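Side-chain contacts in auracyanin A (Chloroflexus aurantiacus, PDB 2AAN), which transfers electrons through one bound copper ion and is probably a soluble electron acceptor for the membrane protein alternative complex III: residues A54-N59 with P126-L131; G65-A70 with L131-L136. All blocks are in the same frame, centred on the assembly; numbering follows the deposited sequence.

Contact 1 (A54-N59 with P126-L131); sequences AVQQHN and PGHYPL. With CU (copper (II) ion), chain B.
His58 and His128 turn their ND1 nitrogens toward the same copper ion, and their side chains meet at about a right angle. His58 ND1 and His128 ND1 each lie 2.1 Å from the copper, and the angle they subtend there is about 100°. The two nitrogens are 3.2 Å apart but are not hydrogen-bonded, since both are spent on the metal. The imidazoles meet obliquely, with planes at 54° and centroids 4.9 Å apart, so the metal rather than ring stacking joins them. This is the blue copper site of a cupredoxin: one histidine comes from the loop before strand 61-63, the other from the loop between strands 117-122 and 133-138, and Cys123 and Met132 complete the set of ligands. On the far edge of the His128 ring, Gln56 OE1 sits near the ring plane, 3.0 Å from His128 NE2, with the amide turned well out of that plane. A bend at chi2 (-78°) brings the Gln56 amide round to this position. Gln57 O also comes close to the ring, 3.3 Å from His128 CE1, while the Gln57 amide is held by another partner, NE2 being hydrogen-bonded to Tyr86 OH. With an alanine in place of Gln56, the NE2 corner of His128 would probably lose its carboxamide neighbour and that edge of the ring would be less covered.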
ATOM      1  N   ALA A  54     -12.166  -3.952  12.384  1.00 16.28           N
ATOM      2  CA  ALA A  54     -11.858  -4.898  13.440  1.00 16.50           C
ATOM      3  C   ALA A  54     -11.707  -6.291  12.843  1.00 15.01           C
ATOM      4  O   ALA A  54     -11.214  -7.184  13.494  1.00 15.98           O
ATOM      5  CB  ALA A  54     -12.990  -4.890  14.461  1.00 23.71           C
ATOM      6  N   VAL A  55     -12.106  -6.469  11.577  1.00 17.85           N
ATOM      7  CA  VAL A  55     -12.283  -7.818  11.012  1.00 15.65           C
ATOM      8  C   VAL A  55     -11.629  -8.046   9.635  1.00 12.97           C
ATOM      9  O   VAL A  55     -11.852  -9.067   8.978  1.00 11.53           O
ATOM     10  CB  VAL A  55     -13.792  -8.142  10.943  1.00 10.82           C
ATOM     11  CG1 VAL A  55     -14.418  -8.047  12.344  1.00 13.32           C
ATOM     12  CG2 VAL A  55     -14.528  -7.209   9.974  1.00 14.92           C
ATOM     13  N   GLN A  56     -10.795  -7.110   9.214  1.00 13.19           N
ATOM     14  CA  GLN A  56     -10.104  -7.237   7.968  1.00 12.33           C
ATOM     15  C   GLN A  56      -8.661  -7.110   8.348  1.00 16.54           C
ATOM     16  O   GLN A  56      -8.348  -6.483   9.379  1.00 17.20           O
ATOM     17  CB  GLN A  56     -10.512  -6.116   7.058  1.00 17.85           C
ATOM     18  CG  GLN A  56     -11.936  -6.176   6.634  1.00 16.27           C
ATOM     19  CD  GLN A  56     -12.177  -7.200   5.550  1.00 19.88           C
ATOM     20  OE1 GLN A  56     -11.237  -7.810   5.015  1.00 20.33           O
ATOM     21  NE2 GLN A  56     -13.429  -7.341   5.168  1.00 17.92           N
ATOM     22  N   GLN A  57      -7.813  -7.760   7.555  1.00 14.29           N
ATOM     23  CA  GLN A  57      -6.406  -7.399   7.471  1.00 18.27           C
ATOM     24  C   GLN A  57      -6.257  -6.540   6.238  1.00 16.50           C
ATOM     25  O   GLN A  57      -6.992  -6.705   5.299  1.00 11.59           O
ATOM     26  CB  GLN A  57      -5.462  -8.631   7.423  1.00 19.93           C
ATOM     27  CG  GLN A  57      -5.981  -9.780   6.634  1.00 21.21           C
ATOM     28  CD  GLN A  57      -5.061 -10.948   6.576  1.00 19.55           C
ATOM     29  OE1 GLN A  57      -3.929 -10.905   7.054  1.00 16.54           O
ATOM     30  NE2 GLN A  57      -5.543 -12.018   5.962  1.00 16.06           N
ATOM     31  N   HIS A  58      -5.297  -5.630   6.263  1.00 13.48           N
ATOM     32  CA  HIS A  58      -4.961  -4.807   5.112  1.00 14.40           C
ATOM     33  C   HIS A  58      -3.460  -4.541   5.100  1.00  9.54           C
ATOM     34  O   HIS A  58      -2.810  -4.487   6.147  1.00 11.68           O
ATOM     35  CB  HIS A  58      -5.611  -3.435   5.210  1.00 14.53           C
ATOM     36  CG  HIS A  58      -7.111  -3.432   5.130  1.00 11.59           C
ATOM     37  ND1 HIS A  58      -7.803  -3.774   3.989  1.00 14.17           N
ATOM     38  CD2 HIS A  58      -8.050  -3.120   6.061  1.00 13.59           C
ATOM     39  CE1 HIS A  58      -9.103  -3.670   4.216  1.00 17.14           C
ATOM     40  NE2 HIS A  58      -9.280  -3.245   5.461  1.00 12.11           N
ATOM     41  N   ASN A  59      -2.973  -4.190   3.924  1.00 13.20           N
ATOM     42  CA  ASN A  59      -1.662  -3.564   3.820  1.00 13.76           C
ATOM     43  C   ASN A  59      -1.695  -2.397   2.843  1.00 16.63           C
ATOM     44  O   ASN A  59      -2.740  -2.086   2.260  1.00 12.55           O
ATOM     45  CB  ASN A  59      -0.557  -4.597   3.513  1.00 12.45           C
ATOM     46  CG  ASN A  59      -0.791  -5.382   2.241  1.00 12.62           C
ATOM     47  OD1 ASN A  59      -1.483  -4.925   1.368  1.00 15.09           O
ATOM     48  ND2 ASN A  59      -0.198  -6.586   2.136  1.00 13.32           N
ATOM     49  N   PRO A 126      -6.020 -11.027   0.042  1.00 10.34           N
ATOM     50  CA  PRO A 126      -6.842 -11.706  -0.941  1.00 10.38           C
ATOM     51  C   PRO A 126      -8.193 -11.043  -1.168  1.00 12.26           C
ATOM     52  O   PRO A 126      -8.947 -10.850  -0.231  1.00 10.97           O
ATOM     53  CB  PRO A 126      -7.011 -13.118  -0.331  1.00 13.36           C
ATOM     54  CG  PRO A 126      -5.694 -13.362   0.296  1.00 13.07           C
ATOM     55  CD  PRO A 126      -5.323 -12.004   0.901  1.00 12.90           C
ATOM     56  N   GLY A 127      -8.486 -10.723  -2.424  1.00 11.94           N
ATOM     57  CA  GLY A 127      -9.777 -10.146  -2.786  1.00 15.79           C
ATOM     58  C   GLY A 127      -9.932  -8.636  -2.644  1.00 13.00           C
ATOM     59  O   GLY A 127     -10.940  -8.072  -3.100  1.00 15.00           O
ATOM     60  N   HIS A 128      -8.993  -7.942  -2.013  1.00 14.07           N
ATOM     61  CA  HIS A 128      -9.201  -6.475  -1.786  1.00 12.91           C
ATOM     62  C   HIS A 128      -8.895  -5.625  -3.001  1.00 13.82           C
ATOM     63  O   HIS A 128      -9.606  -4.660  -3.274  1.00 14.13           O
ATOM     64  CB  HIS A 128      -8.408  -5.999  -0.589  1.00 12.70           C
ATOM     65  CG  HIS A 128      -8.902  -6.576   0.684  1.00  9.48           C
ATOM     66  ND1 HIS A 128      -8.535  -6.084   1.915  1.00 13.32           N
ATOM     67  CD2 HIS A 128      -9.753  -7.606   0.919  1.00 13.19           C
ATOM     68  CE1 HIS A 128      -9.137  -6.795   2.858  1.00  7.82           C
ATOM     69  NE2 HIS A 128      -9.900  -7.708   2.277  1.00 11.37           N
ATOM     70  N   TYR A 129      -7.831  -5.981  -3.717  1.00 13.93           N
ATOM     71  CA  TYR A 129      -7.548  -5.421  -5.040  1.00 12.55           C
ATOM     72  C   TYR A 129      -8.429  -6.201  -5.990  1.00 15.16           C
ATOM     73  O   TYR A 129      -8.561  -7.427  -5.823  1.00 14.81           O
ATOM     74  CB  TYR A 129      -6.041  -5.564  -5.393  1.00  8.86           C
ATOM     75  CG  TYR A 129      -5.717  -5.038  -6.779  1.00  9.33           C
ATOM     76  CD1 TYR A 129      -5.486  -3.682  -6.980  1.00 15.05           C
ATOM     77  CD2 TYR A 129      -5.802  -5.857  -7.891  1.00 14.48           C
ATOM     78  CE1 TYR A 129      -5.270  -3.160  -8.222  1.00 18.49           C
ATOM     79  CE2 TYR A 129      -5.588  -5.337  -9.186  1.00 19.38           C
ATOM     80  CZ  TYR A 129      -5.304  -3.991  -9.341  1.00 14.63           C
ATOM     81  OH  TYR A 129      -5.065  -3.422 -10.584  1.00 18.23           O
ATOM     82  N   PRO A 130      -8.988  -5.553  -7.025  1.00 15.11           N
ATOM     83  CA  PRO A 130      -8.767  -4.201  -7.565  1.00 12.48           C
ATOM     84  C   PRO A 130      -9.544  -3.068  -6.938  1.00 10.78           C
ATOM     85  O   PRO A 130      -9.272  -1.928  -7.252  1.00 12.96           O
ATOM     86  CB  PRO A 130      -9.212  -4.365  -9.028  1.00 18.88           C
ATOM     87  CG  PRO A 130     -10.366  -5.303  -8.909  1.00 19.60           C
ATOM     88  CD  PRO A 130      -9.934  -6.297  -7.871  1.00 13.63           C
ATOM     89  N   LEU A 131     -10.454  -3.320  -6.005  1.00 13.89           N
ATOM     90  CA  LEU A 131     -11.144  -2.182  -5.424  1.00 10.73           C
ATOM     91  C   LEU A 131     -10.225  -1.315  -4.581  1.00 15.86           C
ATOM     92  O   LEU A 131     -10.319  -0.095  -4.585  1.00 15.32           O
ATOM     93  CB  LEU A 131     -12.323  -2.632  -4.560  1.00 22.23           C
ATOM     94  CG  LEU A 131     -13.593  -3.018  -5.314  1.00 20.54           C
ATOM     95  CD1 LEU A 131     -14.516  -3.694  -4.320  1.00 24.81           C
ATOM     96  CD2 LEU A 131     -14.242  -1.803  -5.918  1.00 26.10           C
TER
HETATM   97 CU    CU B 140      -7.060  -4.651   2.278  1.00 13.33          CU

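Contact 2 (G65-A70 with L131-L136); sequences GGEAEA and LMQGKL. With SO4 (sulfate ion), chain D.
Next to the copper-binding loop of the cupredoxin fold, the first turn of helix 67-80 meets the start of strand 133-138 through one pair of side chains, Glu67 and Gln133. They reach for each other from opposite directions, and the small buried surface, 83 Å² with both sides summed, fits a contact made by their ends near the protein surface. The Glu67 chain bends at chi2 (-75°), which swings its carboxylate toward the strand; the amide of Gln133 stands at the end of a chain extended beyond CG. The carboxylate and amide planes are 51° apart. As modelled, Glu67 OE2 and Gln133 OE1 are only 2.5 Å apart, shorter than expected for a carboxylate oxygen facing an amide oxygen, so this amide is probably turned over in the model and its O and N positions are doubtful. The carboxylate has a firmer partner in Tyr129. Gly66 is the N-cap residue, and its carbonyl O accepts the bond from Ala70 N at 3.1 Å. Further along the strand, Lys135 NZ donates to sulfate O1 at 2.8 Å, an ion probably left from crystallisation. Met132, just before Gln133, sends its side chain to the metal, which it binds as a ligand. Glu67 and Gln133 both rest on Leu120 of strand 117-122, the antiparallel neighbour of strand 133-138, whose other neighbour is the parallel strand 36-39.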
ATOM      1  N   GLY A  65       4.716   0.338 -11.960  1.00 25.26           N
ATOM      2  CA  GLY A  65       4.042  -0.235 -13.129  1.00 21.77           C
ATOM      3  C   GLY A  65       2.572   0.091 -13.064  1.00 24.14           C
ATOM      4  O   GLY A  65       2.097   0.732 -12.122  1.00 26.24           O
ATOM      5  N   GLY A  66       1.822  -0.380 -14.032  1.00 20.69           N
ATOM      6  CA  GLY A  66       0.420   0.004 -14.080  1.00 24.05           C
ATOM      7  C   GLY A  66      -0.443  -0.937 -13.289  1.00 17.89           C
ATOM      8  O   GLY A  66       0.033  -1.698 -12.450  1.00 13.58           O
ATOM      9  N   GLU A  67      -1.724  -0.917 -13.611  1.00 12.63           N
ATOM     10  CA  GLU A  67      -2.686  -1.791 -13.017  1.00 16.11           C
ATOM     11  C   GLU A  67      -2.364  -3.241 -13.321  1.00 20.71           C
ATOM     12  O   GLU A  67      -2.629  -4.107 -12.518  1.00 19.23           O
ATOM     13  CB  GLU A  67      -4.095  -1.468 -13.541  1.00 13.90           C
ATOM     14  CG  GLU A  67      -4.631  -0.054 -13.181  1.00 15.76           C
ATOM     15  CD  GLU A  67      -5.081   0.155 -11.726  1.00 18.57           C
ATOM     16  OE1 GLU A  67      -5.059  -0.793 -10.900  1.00 16.66           O
ATOM     17  OE2 GLU A  67      -5.461   1.315 -11.415  1.00 15.25           O
ATOM     18  N   ALA A  68      -1.836  -3.534 -14.504  1.00 24.88           N
ATOM     19  CA  ALA A  68      -1.400  -4.912 -14.801  1.00 18.77           C
ATOM     20  C   ALA A  68      -0.315  -5.425 -13.827  1.00 17.51           C
ATOM     21  O   ALA A  68      -0.343  -6.581 -13.355  1.00 21.18           O
ATOM     22  CB  ALA A  68      -0.900  -4.982 -16.237  1.00 24.87           C
ATOM     23  N   GLU A  69       0.640  -4.575 -13.483  1.00 18.84           N
ATOM     24  CA  GLU A  69       1.664  -5.017 -12.558  1.00 18.96           C
ATOM     25  C   GLU A  69       1.026  -5.188 -11.162  1.00 19.82           C
ATOM     26  O   GLU A  69       1.330  -6.147 -10.464  1.00 18.75           O
ATOM     27  CB  GLU A  69       2.865  -4.085 -12.559  1.00 24.14           C
ATOM     28  CG  GLU A  69       4.030  -4.593 -11.716  1.00 25.04           C
ATOM     29  CD  GLU A  69       4.390  -6.068 -11.995  1.00 31.34           C
ATOM     30  OE1 GLU A  69       4.461  -6.464 -13.182  1.00 38.31           O
ATOM     31  OE2 GLU A  69       4.564  -6.841 -11.022  1.00 38.29           O
ATOM     32  N   ALA A  70       0.113  -4.282 -10.787  1.00 15.34           N
ATOM     33  CA  ALA A  70      -0.642  -4.387  -9.517  1.00 11.84           C
ATOM     34  C   ALA A  70      -1.409  -5.711  -9.426  1.00 15.37           C
ATOM     35  O   ALA A  70      -1.381  -6.411  -8.398  1.00 12.97           O
ATOM     36  CB  ALA A  70      -1.619  -3.216  -9.391  1.00 13.34           C
ATOM     37  N   LEU A 131     -10.454  -3.320  -6.005  1.00 13.89           N
ATOM     38  CA  LEU A 131     -11.144  -2.182  -5.424  1.00 10.73           C
ATOM     39  C   LEU A 131     -10.225  -1.315  -4.581  1.00 15.86           C
ATOM     40  O   LEU A 131     -10.319  -0.095  -4.585  1.00 15.32           O
ATOM     41  CB  LEU A 131     -12.323  -2.632  -4.560  1.00 22.23           C
ATOM     42  CG  LEU A 131     -13.593  -3.018  -5.314  1.00 20.54           C
ATOM     43  CD1 LEU A 131     -14.516  -3.694  -4.320  1.00 24.81           C
ATOM     44  CD2 LEU A 131     -14.242  -1.803  -5.918  1.00 26.10           C
ATOM     45  N   MET A 132      -9.365  -1.950  -3.806  1.00 13.08           N
ATOM     46  CA  MET A 132      -8.622  -1.221  -2.808  1.00 13.05           C
ATOM     47  C   MET A 132      -7.325  -0.730  -3.441  1.00 13.52           C
ATOM     48  O   MET A 132      -6.279  -1.408  -3.460  1.00  9.64           O
ATOM     49  CB  MET A 132      -8.441  -2.109  -1.584  1.00 12.02           C
ATOM     50  CG  MET A 132      -8.006  -1.331  -0.359  1.00 15.12           C
ATOM     51  SD  MET A 132      -8.212  -2.235   1.151  1.00 15.21           S
ATOM     52  CE  MET A 132      -7.317  -1.118   2.253  1.00 12.10           C
ATOM     53  N   GLN A 133      -7.403   0.473  -3.974  1.00 12.21           N
ATOM     54  CA  GLN A 133      -6.265   1.090  -4.624  1.00 13.03           C
ATOM     55  C   GLN A 133      -6.348   2.607  -4.575  1.00 11.53           C
ATOM     56  O   GLN A 133      -7.420   3.197  -4.393  1.00 13.82           O
ATOM     57  CB  GLN A 133      -6.149   0.627  -6.086  1.00 10.62           C
ATOM     58  CG  GLN A 133      -7.372   0.899  -6.945  1.00  9.45           C
ATOM     59  CD  GLN A 133      -7.109   0.709  -8.412  1.00 13.00           C
ATOM     60  OE1 GLN A 133      -6.344   1.475  -9.030  1.00 16.61           O
ATOM     61  NE2 GLN A 133      -7.761  -0.312  -9.004  1.00 12.11           N
ATOM     62  N   GLY A 134      -5.193   3.221  -4.746  1.00 13.36           N
ATOM     63  CA  GLY A 134      -5.099   4.645  -4.864  1.00 14.98           C
ATOM     64  C   GLY A 134      -3.863   5.038  -5.650  1.00 14.96           C
ATOM     65  O   GLY A 134      -3.197   4.186  -6.257  1.00 14.08           O
ATOM     66  N   LYS A 135      -3.575   6.332  -5.619  1.00 12.61           N
ATOM     67  CA  LYS A 135      -2.532   6.930  -6.438  1.00 15.22           C
ATOM     68  C   LYS A 135      -1.601   7.823  -5.599  1.00 14.50           C
ATOM     69  O   LYS A 135      -2.078   8.655  -4.857  1.00 13.94           O
ATOM     70  CB  LYS A 135      -3.237   7.790  -7.486  1.00 21.41           C
ATOM     71  CG  LYS A 135      -2.406   8.416  -8.549  1.00 20.29           C
ATOM     72  CD  LYS A 135      -3.319   9.074  -9.590  1.00 18.76           C
ATOM     73  CE  LYS A 135      -3.823  10.452  -9.120  1.00 16.47           C
ATOM     74  NZ  LYS A 135      -4.764  11.088 -10.129  1.00 21.20           N
ATOM     75  N   LEU A 136      -0.292   7.624  -5.734  1.00 16.14           N
ATOM     76  CA  LEU A 136       0.714   8.494  -5.128  1.00 10.26           C
ATOM     77  C   LEU A 136       1.253   9.417  -6.242  1.00 17.32           C
ATOM     78  O   LEU A 136       1.777   8.938  -7.234  1.00 19.38           O
ATOM     79  CB  LEU A 136       1.858   7.677  -4.533  1.00 15.49           C
ATOM     80  CG  LEU A 136       2.987   8.555  -3.995  1.00 13.19           C
ATOM     81  CD1 LEU A 136       2.558   9.213  -2.688  1.00 19.08           C
ATOM     82  CD2 LEU A 136       4.265   7.757  -3.794  1.00 17.10           C
TER
HETATM   83  S   SO4 D 144      -2.823  11.897 -12.806  0.50 33.11           S
HETATM   84  O1  SO4 D 144      -3.297  10.582 -12.441  0.50 32.69           O
HETATM   85  O2  SO4 D 144      -2.138  11.811 -14.094  0.50 37.85           O
HETATM   86  O3  SO4 D 144      -1.916  12.456 -11.806  0.50 26.29           O
HETATM   87  O4  SO4 D 144      -3.980  12.783 -12.923  0.50 36.87           O

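How the contacts relate
The centres of the two contacts are 14 Å apart, and their segments alternate along the chain: 54-59, 65-70, 126-131, 131-136. Leu131 is common to both, so the loop that supplies His128 to contact 1 runs directly into the strand of contact 2. Two direct links join them. Tyr129 OH of the loop lies 2.6 Å from Glu67 OE1 on helix 67-80, a probable hydrogen bond, and Met132 CE packs 3.2 Å from His58 ND1. Strands 61-63 and 133-138, in the same five-stranded sheet, continue from the two ligand loops. With two copper ligands in contact 1 and Met132 in segment 131-136, the metal site is continuous with that sheet.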